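Local coordinates for protein 3-ketosteroid-delta4-5alpha-dehydrogenase (Rhodococcus jostii, PDB 4AT2) that probably oxidises 3-ketosteroids with its bound flavin-adenine dinucleotide, introducing the delta4 double bond during bacterial steroid catabolism, at residues F86-G91 with E106-F111. Residues are numbered along the deposited sequence; the frame is centred on the assembly and turned at random.
Sequences FIYLGG and ENMKTF. With FAD (flavin-adenine dinucleotide), chain D.
Met108 and Phe111, one helical turn apart on helix 105-115, pack against Tyr88 and the backbone that follows it; no hydrogen bond crosses between the segments. The apolar part centres on Met108. With CG anti to the backbone N (chi1 -173°) and the chain extended beyond it, its thioether reaches out from the helix: SD lies 3.6 Å from Gly90 CA, and CE sits 4.0 Å from Tyr88 CD2, the two side chains running past each other in opposite directions. A side chain on Gly90 would probably crowd this sulfur. Arg184, Tyr128, Cys129 and Ser132 also touch the Met108 side chain.

In the aromatic part the Tyr88 and Phe111 side chains cross at a slant, with Tyr88 OH 3.0 Å from Phe111 CE2 and 3.1 Å from Phe111 CD2, while Tyr88 CZ is 4.0 Å from Phe111 CE2. The hydroxyl's polar partners are Glu170 and Arg184, and Phe175 meets the Phe111 ring edge-to-face. A leucine in place of Tyr88 would probably leave Glu170 and Arg184 without their shared hydroxyl partner and open a gap beside Phe111.

Polar pairing with the cofactor occurs at the other end of 86-91. Phe86 N donates to FAD O4 (2.9 Å), and FAD N3 donates to Phe86 O (3.0 Å), a two-bond backbone grip on the flavin's pyrimidine edge. Segment 86-91, which runs through outer strand 87-88 of a small antiparallel sheet, thus links helix 105-115 to the isoalloxazine site of this FAD-binding fold.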
ATOM      1  N   PHE A  86     -17.145  17.138  -9.289  1.00 11.44           N
ATOM      2  CA  PHE A  86     -17.888  16.252  -8.383  1.00 10.70           C
ATOM      3  C   PHE A  86     -17.549  16.600  -6.943  1.00  9.92           C
ATOM      4  O   PHE A  86     -16.381  16.817  -6.599  1.00  9.42           O
ATOM      5  CB  PHE A  86     -17.503  14.787  -8.584  1.00 10.98           C
ATOM      6  CG  PHE A  86     -18.120  14.144  -9.782  1.00 11.59           C
ATOM      7  CD1 PHE A  86     -19.388  13.583  -9.715  1.00 11.92           C
ATOM      8  CD2 PHE A  86     -17.397  14.031 -10.961  1.00 12.09           C
ATOM      9  CE1 PHE A  86     -19.947  12.953 -10.823  1.00 12.21           C
ATOM     10  CE2 PHE A  86     -17.947  13.402 -12.073  1.00 12.39           C
ATOM     11  CZ  PHE A  86     -19.225  12.867 -12.001  1.00 12.52           C
ATOM     12  N   ILE A  87     -18.576  16.619  -6.100  1.00  9.31           N
ATOM     13  CA  ILE A  87     -18.417  16.782  -4.661  1.00  9.00           C
ATOM     14  C   ILE A  87     -19.262  15.665  -4.048  1.00  8.71           C
ATOM     15  O   ILE A  87     -20.466  15.595  -4.305  1.00  8.79           O
ATOM     16  CB  ILE A  87     -18.925  18.162  -4.176  1.00  9.30           C
ATOM     17  CG1 ILE A  87     -18.419  19.297  -5.080  1.00  9.53           C
ATOM     18  CG2 ILE A  87     -18.500  18.390  -2.724  1.00  9.28           C
ATOM     19  CD1 ILE A  87     -19.022  20.656  -4.760  1.00  9.89           C
ATOM     20  N   TYR A  88     -18.615  14.769  -3.299  1.00  8.35           N
ATOM     21  CA  TYR A  88     -19.262  13.569  -2.783  1.00  8.28           C
ATOM     22  C   TYR A  88     -20.102  13.887  -1.546  1.00  8.45           C
ATOM     23  O   TYR A  88     -19.581  14.008  -0.446  1.00  8.67           O
ATOM     24  CB  TYR A  88     -18.225  12.462  -2.491  1.00  7.92           C
ATOM     25  CG  TYR A  88     -18.883  11.110  -2.393  1.00  7.75           C
ATOM     26  CD1 TYR A  88     -19.069  10.331  -3.538  1.00  7.70           C
ATOM     27  CD2 TYR A  88     -19.375  10.637  -1.168  1.00  7.76           C
ATOM     28  CE1 TYR A  88     -19.709   9.107  -3.465  1.00  7.65           C
ATOM     29  CE2 TYR A  88     -20.015   9.403  -1.084  1.00  7.67           C
ATOM     30  CZ  TYR A  88     -20.188   8.656  -2.236  1.00  7.63           C
ATOM     31  OH  TYR A  88     -20.843   7.455  -2.177  1.00  7.56           O
ATOM     32  N   LEU A  89     -21.411  14.029  -1.736  1.00  8.82           N
ATOM     33  CA  LEU A  89     -22.304  14.464  -0.662  1.00  9.01           C
ATOM     34  C   LEU A  89     -23.554  13.609  -0.644  1.00  9.18           C
ATOM     35  O   LEU A  89     -23.942  13.065  -1.671  1.00  9.32           O
ATOM     36  CB  LEU A  89     -22.685  15.933  -0.860  1.00  9.28           C
ATOM     37  CG  LEU A  89     -21.523  16.929  -0.954  1.00  9.33           C
ATOM     38  CD1 LEU A  89     -22.060  18.278  -1.375  1.00  9.64           C
ATOM     39  CD2 LEU A  89     -20.774  17.037   0.375  1.00  9.28           C
ATOM     40  N   GLY A  90     -24.193  13.490   0.517  1.00  9.22           N
ATOM     41  CA  GLY A  90     -25.380  12.651   0.603  1.00  9.29           C
ATOM     42  C   GLY A  90     -26.034  12.733   1.955  1.00  9.51           C
ATOM     43  O   GLY A  90     -25.849  13.716   2.690  1.00  9.42           O
ATOM     44  N   GLY A  91     -26.813  11.697   2.261  1.00  9.44           N
ATOM     45  CA  GLY A  91     -27.573  11.623   3.502  1.00 10.05           C
ATOM     46  C   GLY A  91     -28.920  12.313   3.438  1.00 10.46           C
ATOM     47  O   GLY A  91     -29.571  12.516   4.471  1.00 10.80           O
ATOM     48  N   GLU A 106     -26.479   7.118   7.688  1.00 12.75           N
ATOM     49  CA  GLU A 106     -26.096   5.732   7.958  1.00 13.37           C
ATOM     50  C   GLU A 106     -25.860   4.945   6.674  1.00 12.27           C
ATOM     51  O   GLU A 106     -24.910   4.161   6.587  1.00 11.68           O
ATOM     52  CB  GLU A 106     -27.113   5.010   8.853  1.00 16.08           C
ATOM     53  CG  GLU A 106     -26.625   3.647   9.364  1.00 19.31           C
ATOM     54  CD  GLU A 106     -25.209   3.670   9.951  1.00 22.19           C
ATOM     55  OE1 GLU A 106     -24.904   4.512  10.839  1.00 24.89           O
ATOM     56  OE2 GLU A 106     -24.379   2.843   9.503  1.00 25.48           O
ATOM     57  N   ASN A 107     -26.730   5.152   5.687  1.00 11.32           N
ATOM     58  CA  ASN A 107     -26.589   4.471   4.402  1.00 10.54           C
ATOM     59  C   ASN A 107     -25.319   4.923   3.673  1.00  9.91           C
ATOM     60  O   ASN A 107     -24.570   4.109   3.123  1.00  9.52           O
ATOM     61  CB  ASN A 107     -27.827   4.713   3.544  1.00 10.68           C
ATOM     62  CG  ASN A 107     -27.843   3.843   2.311  1.00 10.46           C
ATOM     63  OD1 ASN A 107     -27.710   2.615   2.401  1.00 10.47           O
ATOM     64  ND2 ASN A 107     -27.983   4.471   1.146  1.00 10.14           N
ATOM     65  N   MET A 108     -25.078   6.229   3.697  1.00  9.56           N
ATOM     66  CA  MET A 108     -23.871   6.789   3.112  1.00  9.29           C
ATOM     67  C   MET A 108     -22.619   6.215   3.780  1.00  9.35           C
ATOM     68  O   MET A 108     -21.667   5.835   3.093  1.00  9.08           O
ATOM     69  CB  MET A 108     -23.911   8.307   3.232  1.00  9.18           C
ATOM     70  CG  MET A 108     -22.793   9.018   2.508  1.00  8.87           C
ATOM     71  SD  MET A 108     -23.092  10.782   2.672  1.00  8.94           S
ATOM     72  CE  MET A 108     -21.528  11.410   2.083  1.00  8.58           C
ATOM     73  N   LYS A 109     -22.631   6.149   5.110  1.00  9.74           N
ATOM     74  CA  LYS A 109     -21.487   5.619   5.864  1.00  9.92           C
ATOM     75  C   LYS A 109     -21.233   4.147   5.502  1.00  9.68           C
ATOM     76  O   LYS A 109     -20.090   3.737   5.282  1.00  9.63           O
ATOM     77  CB  LYS A 109     -21.710   5.776   7.384  1.00 10.64           C
ATOM     78  CG  LYS A 109     -20.621   5.101   8.221  1.00 11.19           C
ATOM     79  CD  LYS A 109     -20.925   5.092   9.714  1.00 12.38           C
ATOM     80  CE  LYS A 109     -20.002   4.115  10.436  1.00 12.52           C
ATOM     81  NZ  LYS A 109     -20.018   4.318  11.913  1.00 13.29           N
ATOM     82  N   THR A 110     -22.305   3.362   5.412  1.00  9.58           N
ATOM     83  CA  THR A 110     -22.190   1.939   5.094  1.00  9.28           C
ATOM     84  C   THR A 110     -21.526   1.762   3.737  1.00  9.04           C
ATOM     85  O   THR A 110     -20.605   0.947   3.581  1.00  9.04           O
ATOM     86  CB  THR A 110     -23.564   1.254   5.151  1.00  9.64           C
ATOM     87  OG1 THR A 110     -24.073   1.369   6.488  1.00 10.00           O
ATOM     88  CG2 THR A 110     -23.451  -0.243   4.782  1.00  9.63           C
ATOM     89  N   PHE A 111     -21.966   2.555   2.768  1.00  8.60           N
ATOM     90  CA  PHE A 111     -21.340   2.505   1.457  1.00  8.33           C
ATOM     91  C   PHE A 111     -19.859   2.888   1.523  1.00  8.36           C
ATOM     92  O   PHE A 111     -18.997   2.192   0.961  1.00  8.11           O
ATOM     93  CB  PHE A 111     -22.044   3.403   0.425  1.00  8.17           C
ATOM     94  CG  PHE A 111     -21.264   3.517  -0.851  1.00  7.92           C
ATOM     95  CD1 PHE A 111     -21.298   2.486  -1.793  1.00  7.82           C
ATOM     96  CD2 PHE A 111     -20.420   4.602  -1.071  1.00  7.93           C
ATOM     97  CE1 PHE A 111     -20.542   2.558  -2.954  1.00  7.74           C
ATOM     98  CE2 PHE A 111     -19.657   4.677  -2.225  1.00  7.73           C
ATOM     99  CZ  PHE A 111     -19.723   3.658  -3.168  1.00  7.74           C
TER
HETATM  100  PA  FAD D1492      -5.380  22.149  -4.838  1.00 11.69           P
HETATM  101  O1A FAD D1492      -6.771  22.468  -5.223  1.00 12.46           O
HETATM  102  O2A FAD D1492      -4.434  21.727  -5.882  1.00 12.25           O
HETATM  103  O5B FAD D1492      -4.776  23.424  -4.081  1.00 11.43           O
HETATM  104  C5B FAD D1492      -3.453  23.397  -3.535  1.00 11.28           C
HETATM  105  C4B FAD D1492      -2.808  24.777  -3.750  1.00 11.54           C
HETATM  106  O4B FAD D1492      -1.555  24.724  -3.033  1.00 11.14           O
HETATM  107  C3B FAD D1492      -2.466  24.975  -5.232  1.00 11.63           C
HETATM  108  O3B FAD D1492      -3.003  26.245  -5.679  1.00 11.90           O
HETATM  109  C2B FAD D1492      -0.933  24.947  -5.264  1.00 11.69           C
HETATM  110  O2B FAD D1492      -0.425  25.844  -6.287  1.00 11.83           O
HETATM  111  C1B FAD D1492      -0.580  25.435  -3.860  1.00 11.54           C
HETATM  112  N9A FAD D1492       0.761  25.018  -3.396  1.00 11.47           N
HETATM  113  C8A FAD D1492       1.433  23.891  -3.666  1.00 11.66           C
HETATM  114  N7A FAD D1492       2.597  23.938  -3.023  1.00 11.94           N
HETATM  115  C5A FAD D1492       2.655  25.094  -2.334  1.00 11.90           C
HETATM  116  C6A FAD D1492       3.580  25.665  -1.523  1.00 12.02           C
HETATM  117  N6A FAD D1492       4.717  25.014  -1.279  1.00 12.56           N
HETATM  118  N1A FAD D1492       3.380  26.866  -0.955  1.00 11.69           N
HETATM  119  C2A FAD D1492       2.198  27.556  -1.182  1.00 11.81           C
HETATM  120  N3A FAD D1492       1.255  26.965  -2.019  1.00 11.61           N
HETATM  121  C4A FAD D1492       1.512  25.751  -2.573  1.00 11.62           C
HETATM  122  N1  FAD D1492     -11.668  15.300  -7.249  1.00 11.05           N
HETATM  123  C2  FAD D1492     -13.003  15.362  -6.892  1.00 11.17           C
HETATM  124  O2  FAD D1492     -13.318  15.172  -5.726  1.00 10.82           O
HETATM  125  N3  FAD D1492     -13.979  15.643  -7.859  1.00 11.25           N
HETATM  126  C4  FAD D1492     -13.616  15.823  -9.195  1.00 11.44           C
HETATM  127  O4  FAD D1492     -14.504  16.054 -10.020  1.00 11.60           O
HETATM  128  C4X FAD D1492     -12.265  15.753  -9.555  1.00 11.51           C
HETATM  129  N5  FAD D1492     -11.879  15.901 -10.846  1.00 12.24           N
HETATM  130  C5X FAD D1492     -10.613  15.599 -11.198  1.00 12.29           C
HETATM  131  C6  FAD D1492     -10.263  15.497 -12.548  1.00 12.47           C
HETATM  132  C7  FAD D1492      -8.951  15.202 -12.925  1.00 12.80           C
HETATM  133  C7M FAD D1492      -8.655  15.112 -14.300  1.00 13.33           C
HETATM  134  C8  FAD D1492      -7.968  14.991 -11.935  1.00 12.79           C
HETATM  135  C8M FAD D1492      -6.624  14.697 -12.244  1.00 12.48           C
HETATM  136  C9  FAD D1492      -8.319  15.106 -10.588  1.00 12.40           C
HETATM  137  C9A FAD D1492      -9.642  15.386 -10.214  1.00 12.12           C
HETATM  138  N10 FAD D1492      -9.997  15.464  -8.908  1.00 11.50           N
HETATM  139  C10 FAD D1492     -11.297  15.494  -8.584  1.00 11.42           C
HETATM  140  C1' FAD D1492      -9.003  15.596  -7.812  1.00 11.20           C
HETATM  141  C2' FAD D1492      -9.028  17.029  -7.259  1.00 11.14           C
HETATM  142  O2' FAD D1492      -8.871  17.898  -8.383  1.00 11.97           O
HETATM  143  C3' FAD D1492      -7.881  17.259  -6.261  1.00 10.51           C
HETATM  144  O3' FAD D1492      -7.599  16.081  -5.484  1.00 10.13           O
HETATM  145  C4' FAD D1492      -8.236  18.426  -5.326  1.00 10.67           C
HETATM  146  O4' FAD D1492      -8.512  19.579  -6.135  1.00 10.46           O
HETATM  147  C5' FAD D1492      -7.073  18.735  -4.380  1.00 10.44           C
HETATM  148  O5' FAD D1492      -7.488  19.775  -3.475  1.00 10.70           O
HETATM  149  P   FAD D1492      -6.393  20.547  -2.577  1.00 10.90           P
HETATM  150  O1P FAD D1492      -5.666  19.598  -1.729  1.00 10.00           O
HETATM  151  O2P FAD D1492      -7.078  21.734  -1.965  1.00 10.09           O
HETATM  152  O3P FAD D1492      -5.291  20.976  -3.699  1.00 11.06           O